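Long-range contacts in putative iron-uptake ABC transport system,periplasmic iron-binding protein (Campylobacter jejuni, PDB 3E13), which binds ferric iron as a periplasmic solute-binding protein and probably delivers it to an ABC transporter for uptake: residues D227-H232 with K292-P297; D60-T65 with K300-I305; L147-I152 with K306-I311; F97-R102 with N234-A239. One frame throughout, in Å; residues are numbered along the deposited sequence.

Contact 1: D227-H232 with K292-P297; sequences DNRGTH and KEDQIP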
# COMPACT_ATOMS: atom_id res chain seq x y z
N ASP A 227 -19.08 10.99 0.39
CA ASP A 227 -20.54 11.07 0.50
C ASP A 227 -21.18 9.72 0.72
O ASP A 227 -22.41 9.63 0.92
CB ASP A 227 -21.17 11.73 -0.74
CG ASP A 227 -20.63 13.12 -1.03
OD1 ASP A 227 -20.58 13.92 -0.09
OD2 ASP A 227 -20.24 13.46 -2.18
N ASN A 228 -20.38 8.63 0.71
CA ASN A 228 -20.96 7.31 0.79
C ASN A 228 -20.04 6.40 1.63
O ASN A 228 -19.92 6.62 2.83
CB ASN A 228 -21.35 6.77 -0.60
CG ASN A 228 -20.27 7.00 -1.67
OD1 ASN A 228 -20.31 7.98 -2.46
ND2 ASN A 228 -19.37 6.04 -1.75
N ARG A 229 -19.35 5.44 1.01
CA ARG A 229 -18.66 4.40 1.74
C ARG A 229 -17.30 4.77 2.33
O ARG A 229 -16.79 4.06 3.21
CB ARG A 229 -18.54 3.16 0.84
CG ARG A 229 -17.60 3.26 -0.35
CD ARG A 229 -17.36 1.95 -1.01
NE ARG A 229 -16.44 1.97 -2.13
CZ ARG A 229 -16.75 1.89 -3.40
NH1 ARG A 229 -18.02 1.91 -3.79
NH2 ARG A 229 -15.78 1.77 -4.30
N GLY A 230 -16.71 5.88 1.87
CA GLY A 230 -15.39 6.32 2.28
C GLY A 230 -14.26 5.76 1.43
O GLY A 230 -14.44 4.96 0.49
N THR A 231 -13.07 6.23 1.80
CA THR A 231 -11.89 6.07 0.99
C THR A 231 -11.26 4.68 1.19
O THR A 231 -11.24 4.11 2.28
CB THR A 231 -10.92 7.22 1.43
OG1 THR A 231 -11.46 8.51 1.00
CG2 THR A 231 -9.51 7.04 0.83
N HIS A 232 -10.65 4.18 0.11
CA HIS A 232 -9.90 2.94 0.10
C HIS A 232 -8.66 2.99 0.98
O HIS A 232 -7.81 3.83 0.81
CB HIS A 232 -9.48 2.59 -1.32
CG HIS A 232 -8.78 1.27 -1.44
ND1 HIS A 232 -7.45 1.13 -1.82
CD2 HIS A 232 -9.24 0.03 -1.20
CE1 HIS A 232 -7.15 -0.16 -1.84
NE2 HIS A 232 -8.22 -0.85 -1.49
N LYS A 292 -13.42 10.07 5.96
CA LYS A 292 -14.14 8.80 6.16
C LYS A 292 -13.41 7.69 5.45
O LYS A 292 -13.09 7.85 4.29
CB LYS A 292 -15.53 8.90 5.56
CG LYS A 292 -16.47 9.73 6.41
CD LYS A 292 -17.89 9.89 5.80
CE LYS A 292 -18.52 8.69 5.11
NZ LYS A 292 -19.85 9.06 4.49
N GLU A 293 -13.20 6.59 6.14
CA GLU A 293 -12.54 5.39 5.61
C GLU A 293 -13.56 4.31 5.28
O GLU A 293 -14.54 4.12 5.99
CB GLU A 293 -11.61 4.77 6.65
CG GLU A 293 -10.50 5.69 7.07
CD GLU A 293 -9.61 5.11 8.15
OE1 GLU A 293 -9.71 3.90 8.49
OE2 GLU A 293 -8.78 5.89 8.62
N ASP A 294 -13.32 3.57 4.20
CA ASP A 294 -14.13 2.43 3.91
C ASP A 294 -14.01 1.45 5.09
O ASP A 294 -12.88 1.18 5.60
CB ASP A 294 -13.61 1.78 2.62
CG ASP A 294 -14.54 0.75 2.05
OD1 ASP A 294 -14.42 0.49 0.79
OD2 ASP A 294 -15.41 0.16 2.73
N GLN A 295 -15.17 0.97 5.53
CA GLN A 295 -15.23 0.03 6.65
C GLN A 295 -15.02 -1.43 6.29
O GLN A 295 -14.95 -2.29 7.18
CB GLN A 295 -16.53 0.23 7.44
CG GLN A 295 -16.66 1.62 8.03
CD GLN A 295 -15.58 1.97 8.98
OE1 GLN A 295 -14.78 2.88 8.70
NE2 GLN A 295 -15.48 1.24 10.07
N ILE A 296 -14.92 -1.73 5.00
CA ILE A 296 -14.79 -3.12 4.59
C ILE A 296 -13.51 -3.72 5.20
O ILE A 296 -12.46 -3.06 5.23
CB ILE A 296 -14.81 -3.21 3.06
CG1 ILE A 296 -14.95 -4.69 2.63
CG2 ILE A 296 -13.54 -2.64 2.47
CD1 ILE A 296 -15.20 -4.81 1.13
N PRO A 297 -13.56 -4.97 5.67
CA PRO A 297 -12.33 -5.60 6.11
C PRO A 297 -11.39 -5.77 4.95
O PRO A 297 -11.81 -6.18 3.88
CB PRO A 297 -12.81 -6.94 6.65
CG PRO A 297 -14.18 -6.69 7.01
CD PRO A 297 -14.73 -5.83 5.91
O HOH W 1 -13.83 2.59 -0.87
O HOH W 2 -17.78 2.17 4.79
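The side chains of R229 and D294 cross at a slant where two loops meet. The arginine side chain runs extended from CG to NE and brings CD within 3.7 Å of D294 OD1. The guanidinium and carboxylate planes are turned 45° apart. NE of R229 and OD1 of D294 form a long salt bridge of 3.8 Å. Water 1 fills the link. It lies in the guanidinium plane at its edge, accepts from NE of R229, and donates to OD1 of D294 and to O of G230. The charges have other partners: NH1 of R229 pairs with D155, and OD1 of D294 accepts from N154. I296 N donates to D294 OD2 at 3.0 Å from above the carboxylate plane, closing an Asx turn. K292 approaches the other loop differently. Its chain bends at chi3 (39°), which carries NZ to the carbonyl O of N228 at 3.0 Å. Between the R229 and K292 side chains the backbones form a single bridge, T231 with E293. T231 N donates to K292 O at 3.0 Å, and D294 N donates to T231 O at 2.9 Å. Both bonds are nearly straight. The T231 side chain rests against A103 and I105 of strand 97-109, and its OG1 bonds to P224 O. R229 leans on helix 142-155 at N154, and I296 packs on that helix at A153 and on helix 298-302 at I301.

Contact 2: D60-T65 with K300-I305; sequences DISNLT and KIAENI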
# COMPACT_ATOMS: atom_id res chain seq x y z
N ASP A 60 0.97 -4.16 0.79
CA ASP A 60 -0.34 -4.53 0.22
C ASP A 60 -0.96 -5.72 0.92
O ASP A 60 -0.31 -6.75 1.15
CB ASP A 60 -0.17 -4.82 -1.26
CG ASP A 60 -1.39 -5.32 -1.89
OD1 ASP A 60 -1.37 -6.48 -2.46
OD2 ASP A 60 -2.42 -4.62 -1.93
N ILE A 61 -2.24 -5.60 1.22
CA ILE A 61 -2.99 -6.73 1.81
C ILE A 61 -3.01 -7.95 0.88
O ILE A 61 -2.80 -9.07 1.33
CB ILE A 61 -4.45 -6.36 2.23
CG1 ILE A 61 -5.20 -7.59 2.81
CG2 ILE A 61 -5.27 -5.74 1.07
CD1 ILE A 61 -4.53 -8.29 3.98
N SER A 62 -3.28 -7.70 -0.40
CA SER A 62 -3.56 -8.84 -1.27
C SER A 62 -2.34 -9.73 -1.48
O SER A 62 -2.46 -10.95 -1.54
CB SER A 62 -4.19 -8.40 -2.61
OG SER A 62 -5.40 -7.67 -2.37
N ASN A 63 -1.17 -9.13 -1.51
CA ASN A 63 0.08 -9.87 -1.57
C ASN A 63 0.26 -10.81 -0.37
O ASN A 63 0.77 -11.89 -0.51
CB ASN A 63 1.28 -8.96 -1.66
CG ASN A 63 1.35 -8.16 -2.94
OD1 ASN A 63 1.92 -7.06 -2.98
ND2 ASN A 63 0.84 -8.76 -4.07
N LEU A 64 -0.10 -10.36 0.82
CA LEU A 64 -0.06 -11.21 1.99
C LEU A 64 -1.04 -12.35 1.85
O LEU A 64 -0.70 -13.47 2.18
CB LEU A 64 -0.41 -10.41 3.27
CG LEU A 64 0.69 -9.41 3.60
CD1 LEU A 64 0.09 -8.33 4.50
CD2 LEU A 64 1.92 -10.06 4.28
N THR A 65 -2.27 -12.07 1.43
CA THR A 65 -3.26 -13.15 1.29
C THR A 65 -2.87 -14.13 0.17
O THR A 65 -3.14 -15.34 0.27
CB THR A 65 -4.66 -12.62 1.10
OG1 THR A 65 -4.72 -11.86 -0.08
CG2 THR A 65 -5.00 -11.65 2.13
N LYS A 300 -11.53 -9.11 3.20
CA LYS A 300 -12.63 -9.27 2.24
C LYS A 300 -12.27 -8.67 0.86
O LYS A 300 -12.58 -9.28 -0.17
CB LYS A 300 -13.89 -8.62 2.77
CG LYS A 300 -15.08 -8.82 1.81
CD LYS A 300 -16.40 -8.27 2.32
CE LYS A 300 -17.54 -8.52 1.32
NZ LYS A 300 -17.51 -7.73 -0.02
N ILE A 301 -11.62 -7.53 0.84
CA ILE A 301 -11.09 -6.97 -0.42
C ILE A 301 -10.25 -8.02 -1.13
O ILE A 301 -10.45 -8.32 -2.30
CB ILE A 301 -10.24 -5.72 -0.18
CG1 ILE A 301 -11.10 -4.60 0.41
CG2 ILE A 301 -9.60 -5.26 -1.48
CD1 ILE A 301 -10.25 -3.40 0.90
N ALA A 302 -9.30 -8.58 -0.38
CA ALA A 302 -8.30 -9.49 -0.93
C ALA A 302 -8.89 -10.80 -1.46
O ALA A 302 -8.24 -11.51 -2.26
CB ALA A 302 -7.25 -9.76 0.06
N GLU A 303 -10.09 -11.17 -1.02
CA GLU A 303 -10.81 -12.30 -1.59
C GLU A 303 -11.12 -12.15 -3.08
O GLU A 303 -11.49 -13.14 -3.75
CB GLU A 303 -12.11 -12.54 -0.84
CG GLU A 303 -11.81 -13.07 0.55
CD GLU A 303 -13.02 -13.25 1.44
OE1 GLU A 303 -12.80 -13.55 2.63
OE2 GLU A 303 -14.16 -13.10 1.00
N ASN A 304 -11.00 -10.93 -3.59
CA ASN A 304 -11.32 -10.65 -4.97
C ASN A 304 -10.13 -10.39 -5.87
O ASN A 304 -10.27 -9.90 -7.00
CB ASN A 304 -12.26 -9.46 -5.00
CG ASN A 304 -13.57 -9.77 -4.28
OD1 ASN A 304 -14.45 -10.39 -4.86
ND2 ASN A 304 -13.70 -9.36 -3.01
N ILE A 305 -8.95 -10.75 -5.40
CA ILE A 305 -7.74 -10.40 -6.12
C ILE A 305 -7.60 -11.16 -7.44
O ILE A 305 -7.17 -10.56 -8.42
CB ILE A 305 -6.45 -10.54 -5.24
CG1 ILE A 305 -5.29 -9.78 -5.86
CG2 ILE A 305 -6.12 -12.01 -4.94
CD1 ILE A 305 -5.48 -8.24 -5.84
O HOH W 3 -6.26 -13.29 -1.69
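No flat group lies between S62 and T65 on one side and A302 and I305 on the other. At the start of helix 61-69 the D60 carboxylate is the N-cap: N63 N donates to its OD1 at 2.8 Å, from above the carboxylate plane. The W96 side chain touches I61, L64 and T65. The contact is made by A302, S62 and T65 with the isoleucines I61 and I305. The methyl of A302 points at helix 61-69 and sits among I61, S62 and T65. T65 OG1 is 3.3 Å from A302 CB, and I61 CG1 is 4.1 Å from the same methyl. T65 places OG1 between its backbone N and carbonyl carbon (chi1 61°). There it donates to S62 O, one turn back, at 2.8 Å. It also takes a hydrogen bond from water 3 at 2.6 Å. The same water donates to A302 O at 2.7 Å, joining the two segments. I305 holds CG1 anti to its backbone N (chi1 -162°) and lays CD1 against S62. The distance from I305 CD1 to S62 CB is 3.5 Å, a tight carbon pair. The hydroxyl of S62 bonds to T146 of helix 142-155. The capped first turn of helix 61-69 thus packs on helix 298-302 and the type I beta turn A302-I305, linking an early helix of this solute-binding protein to its C-terminal helices.

Contact 3: L147-I152 with K306-I311; sequences LLASII and KEAVKI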
# COMPACT_ATOMS: atom_id res chain seq x y z
N LEU A 147 -6.97 -1.96 -5.31
CA LEU A 147 -8.03 -1.01 -5.51
C LEU A 147 -9.17 -1.61 -6.32
O LEU A 147 -10.34 -1.47 -5.98
CB LEU A 147 -7.51 0.30 -6.11
CG LEU A 147 -8.50 1.40 -6.49
CD1 LEU A 147 -9.25 1.89 -5.23
CD2 LEU A 147 -7.77 2.55 -7.15
N LEU A 148 -8.86 -2.29 -7.44
CA LEU A 148 -9.90 -2.87 -8.25
C LEU A 148 -10.63 -3.98 -7.50
O LEU A 148 -11.85 -4.10 -7.58
CB LEU A 148 -9.32 -3.43 -9.55
CG LEU A 148 -10.39 -4.01 -10.48
CD1 LEU A 148 -11.39 -3.00 -10.90
CD2 LEU A 148 -9.69 -4.58 -11.73
N ALA A 149 -9.89 -4.78 -6.76
CA ALA A 149 -10.49 -5.80 -5.90
C ALA A 149 -11.50 -5.18 -4.92
O ALA A 149 -12.55 -5.76 -4.67
CB ALA A 149 -9.44 -6.57 -5.17
N SER A 150 -11.17 -4.01 -4.39
CA SER A 150 -12.12 -3.31 -3.50
C SER A 150 -13.38 -2.87 -4.20
O SER A 150 -14.47 -2.83 -3.58
CB SER A 150 -11.46 -2.11 -2.79
OG SER A 150 -11.34 -0.96 -3.57
N ILE A 151 -13.26 -2.46 -5.46
CA ILE A 151 -14.44 -2.10 -6.27
C ILE A 151 -15.32 -3.33 -6.56
O ILE A 151 -16.56 -3.26 -6.52
CB ILE A 151 -13.97 -1.37 -7.52
CG1 ILE A 151 -13.35 -0.03 -7.12
CG2 ILE A 151 -15.11 -1.12 -8.46
CD1 ILE A 151 -12.58 0.67 -8.29
N ILE A 152 -14.69 -4.47 -6.89
CA ILE A 152 -15.43 -5.71 -7.01
C ILE A 152 -16.18 -5.99 -5.72
O ILE A 152 -17.37 -6.31 -5.71
CB ILE A 152 -14.54 -6.92 -7.38
CG1 ILE A 152 -13.86 -6.73 -8.72
CG2 ILE A 152 -15.39 -8.18 -7.37
CD1 ILE A 152 -12.72 -7.72 -8.99
N LYS A 306 -7.98 -12.43 -7.47
CA LYS A 306 -7.81 -13.20 -8.71
C LYS A 306 -8.66 -12.61 -9.83
O LYS A 306 -8.22 -12.50 -10.97
CB LYS A 306 -8.16 -14.65 -8.46
CG LYS A 306 -7.19 -15.39 -7.60
CD LYS A 306 -7.75 -16.76 -7.26
CE LYS A 306 -7.05 -17.52 -6.19
NZ LYS A 306 -7.85 -18.85 -6.07
N GLU A 307 -9.90 -12.25 -9.51
CA GLU A 307 -10.81 -11.69 -10.49
C GLU A 307 -10.37 -10.29 -10.93
O GLU A 307 -10.48 -9.93 -12.09
CB GLU A 307 -12.24 -11.66 -9.92
CG GLU A 307 -13.24 -11.19 -10.97
CD GLU A 307 -14.68 -11.35 -10.52
OE1 GLU A 307 -14.97 -11.20 -9.33
OE2 GLU A 307 -15.54 -11.67 -11.37
N ALA A 308 -9.81 -9.49 -10.01
CA ALA A 308 -9.27 -8.19 -10.38
C ALA A 308 -8.19 -8.32 -11.45
O ALA A 308 -8.19 -7.56 -12.40
CB ALA A 308 -8.68 -7.50 -9.15
N VAL A 309 -7.27 -9.26 -11.28
CA VAL A 309 -6.23 -9.51 -12.27
C VAL A 309 -6.85 -9.80 -13.65
O VAL A 309 -6.48 -9.22 -14.66
CB VAL A 309 -5.28 -10.66 -11.81
CG1 VAL A 309 -4.38 -11.13 -12.97
CG2 VAL A 309 -4.49 -10.22 -10.61
N LYS A 310 -7.84 -10.68 -13.65
CA LYS A 310 -8.49 -11.09 -14.90
C LYS A 310 -9.22 -9.93 -15.56
O LYS A 310 -9.18 -9.78 -16.76
CB LYS A 310 -9.42 -12.26 -14.64
CG LYS A 310 -8.66 -13.56 -14.53
CD LYS A 310 -9.52 -14.61 -13.93
CE LYS A 310 -8.84 -15.98 -14.00
NZ LYS A 310 -9.60 -17.03 -13.30
N ILE A 311 -9.88 -9.10 -14.76
CA ILE A 311 -10.53 -7.95 -15.33
C ILE A 311 -9.59 -6.96 -15.94
O ILE A 311 -9.83 -6.49 -17.07
CB ILE A 311 -11.43 -7.29 -14.28
CG1 ILE A 311 -12.60 -8.20 -13.95
CG2 ILE A 311 -11.93 -5.87 -14.72
CD1 ILE A 311 -13.57 -7.61 -12.87
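L148 reaches over A308 from helix 142-155 and can be followed outward atom by atom. Its CB is 4.1 Å from A308 CB. The next atom, CG, keeps the same distance from that methyl. With CG anti to the backbone N (chi1 -177°), the branch runs out past the alanine. At the tip, CD2 comes to 3.4 Å from the carbonyl O of A308. CD2 also meets I311 CG2, at 4.0 Å. A single methyl therefore touches residues about one turn apart on helix 305-315.

I152, one turn further along, meets A308 from another direction. Its CD1 rests 3.6 Å from the backbone N of A308 and also touches I311 CD1. Its second branch turns to the acid: I152 CG2 is 3.6 Å from E307 OE1. The extended E307 chain passes at an angle to I152, and its CB and CG also graze I152 CD1. A308 CB thus sits against L148, A149 and I152 together. The methyls of A149 and A308 are 4.2 Å apart. The small A149 and A308 are consistent with the close approach of the segment axes, 8.5 Å, at an angle of 108° between their directions. The packing is apolar and largely buried, with E307 at its margin.

Other helices surround the pair. L148 and I152 also touch A160 of helix 157-170, and L148 and I151 touch W163 there. A149 and S150 lean on I301 of helix 298-302.

Contact 4: F97-R102 with N234-A239; sequences FAITKR and NISGIA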
# COMPACT_ATOMS: atom_id res chain seq x y z
N PHE A 97 -0.15 -9.69 9.34
CA PHE A 97 -0.40 -8.63 10.37
C PHE A 97 -0.06 -7.27 9.76
O PHE A 97 1.01 -7.10 9.16
CB PHE A 97 0.51 -8.85 11.55
CG PHE A 97 0.29 -10.16 12.23
CD1 PHE A 97 0.99 -11.28 11.77
CD2 PHE A 97 -0.57 -10.28 13.30
CE1 PHE A 97 0.76 -12.55 12.34
CE2 PHE A 97 -0.73 -11.56 13.92
CZ PHE A 97 -0.09 -12.68 13.40
N ALA A 98 -0.94 -6.28 9.91
CA ALA A 98 -0.64 -4.96 9.34
C ALA A 98 0.40 -4.27 10.22
O ALA A 98 0.36 -4.39 11.48
CB ALA A 98 -1.88 -4.10 9.30
N ILE A 99 1.28 -3.52 9.58
CA ILE A 99 2.24 -2.63 10.27
C ILE A 99 1.90 -1.15 10.06
O ILE A 99 2.29 -0.31 10.87
CB ILE A 99 3.70 -2.92 9.91
CG1 ILE A 99 3.99 -2.71 8.43
CG2 ILE A 99 4.03 -4.32 10.30
CD1 ILE A 99 5.49 -2.64 8.13
N THR A 100 1.19 -0.81 8.98
CA THR A 100 0.71 0.55 8.72
C THR A 100 -0.58 0.50 7.92
O THR A 100 -0.90 -0.52 7.30
CB THR A 100 1.68 1.40 7.88
OG1 THR A 100 1.79 0.82 6.57
CG2 THR A 100 3.04 1.47 8.41
N LYS A 101 -1.28 1.64 7.88
CA LYS A 101 -2.33 1.89 6.94
C LYS A 101 -1.92 3.01 5.98
O LYS A 101 -1.08 3.88 6.30
CB LYS A 101 -3.65 2.34 7.64
CG LYS A 101 -4.31 1.23 8.41
CD LYS A 101 -5.24 1.79 9.54
CE LYS A 101 -6.53 2.34 8.98
NZ LYS A 101 -7.36 3.04 10.07
N ARG A 102 -2.50 2.98 4.80
CA ARG A 102 -2.34 4.03 3.78
C ARG A 102 -3.64 4.16 2.99
O ARG A 102 -4.41 3.25 2.94
CB ARG A 102 -1.13 3.71 2.87
CG ARG A 102 -1.19 2.31 2.22
CD ARG A 102 -0.38 1.22 2.99
NE ARG A 102 1.04 1.54 3.05
CZ ARG A 102 1.92 1.50 2.05
NH1 ARG A 102 1.55 1.15 0.84
NH2 ARG A 102 3.19 1.77 2.27
N ASN A 234 -5.54 0.54 2.37
CA ASN A 234 -4.74 -0.66 2.19
C ASN A 234 -3.72 -0.66 3.32
O ASN A 234 -3.57 0.35 4.06
CB ASN A 234 -4.07 -0.63 0.80
CG ASN A 234 -3.58 -1.99 0.32
OD1 ASN A 234 -3.52 -2.99 1.06
ND2 ASN A 234 -3.23 -2.06 -0.97
N ILE A 235 -3.09 -1.80 3.58
CA ILE A 235 -2.05 -1.91 4.59
C ILE A 235 -0.72 -2.28 4.01
O ILE A 235 -0.67 -2.90 2.97
CB ILE A 235 -2.46 -2.96 5.68
CG1 ILE A 235 -2.66 -4.39 5.06
CG2 ILE A 235 -3.68 -2.42 6.44
CD1 ILE A 235 -2.60 -5.54 6.06
N SER A 236 0.35 -1.93 4.72
CA SER A 236 1.60 -2.60 4.58
C SER A 236 1.55 -3.62 5.74
O SER A 236 0.98 -3.37 6.82
CB SER A 236 2.78 -1.66 4.71
OG SER A 236 4.01 -2.33 4.88
N GLY A 237 2.13 -4.79 5.53
CA GLY A 237 2.06 -5.80 6.54
C GLY A 237 3.13 -6.83 6.46
O GLY A 237 4.02 -6.76 5.62
N ILE A 238 3.04 -7.81 7.35
CA ILE A 238 4.19 -8.67 7.61
C ILE A 238 3.72 -10.05 8.04
O ILE A 238 2.66 -10.23 8.62
CB ILE A 238 5.13 -8.04 8.71
CG1 ILE A 238 6.48 -8.77 8.84
CG2 ILE A 238 4.43 -7.98 10.05
CD1 ILE A 238 7.55 -7.99 9.54
N ALA A 239 4.52 -11.05 7.67
CA ALA A 239 4.25 -12.45 7.93
C ALA A 239 5.56 -13.22 8.13
O ALA A 239 6.60 -12.85 7.54
CB ALA A 239 3.55 -13.10 6.74
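A98 and I235 form one apolar patch, with A98 CB 3.6 Å from I235 CD1. I99 and I238 form another: their side chains cross at about a right angle, the two CG2 methyls 3.7 Å apart. F97 sets the carbonyl O of I238 at the edge of its ring and in the ring plane, 3.7 Å from CD1. The same oxygen accepts from F97 N. T100 OG1 lies 3.3 Å from S236 CB and bonds to E272. S236 OG hydrogen-bonds T58 O and R10 NH1. At the polar end, R102 CG stands between the backbone N and the carbonyl carbon (chi1 54°), and bends at chi2 and chi3 fold the chain back over the neighbouring strand. One face of the guanidinium then lies over S236 CB, 4.0 Å from NE. NH2 of R102 binds E272 in a salt bridge and hydrogen-bonds Y12, an iron ligand. S236 O accepts from I99 N at 2.8 Å and weakly from T100 N at 3.4 Å. I99 and T100 both facing S236 make a classic beta bulge in the antiparallel pairing of strands 97-109 and 233-241 within a mixed sheet, its R102 end beside the ferric iron site.

Overall arrangement
Contact 4 borders the iron: the R102 side chain is about 4 Å from the ion. Contact 2 joins it directly. N234 ND2 and D60 OD2 are 2.9 Å apart, and so are N234 OD1 and I61 N, both probable hydrogen bonds. The I61 side chain is about 13 Å from the iron. Contacts 2 and 3 have centres about 10 Å apart and share the packing of I301 and N304 on helix 142-155. That helix carries the iron ligand Y143. Contact 1 reaches contact 4 through a salt bridge, E293 OE1 to K101 NZ at 3.0 Å, and packs H232 against S150 of contact 3. Its I296 CG2 packs 3.7 Å from I301 CD1 of contact 2.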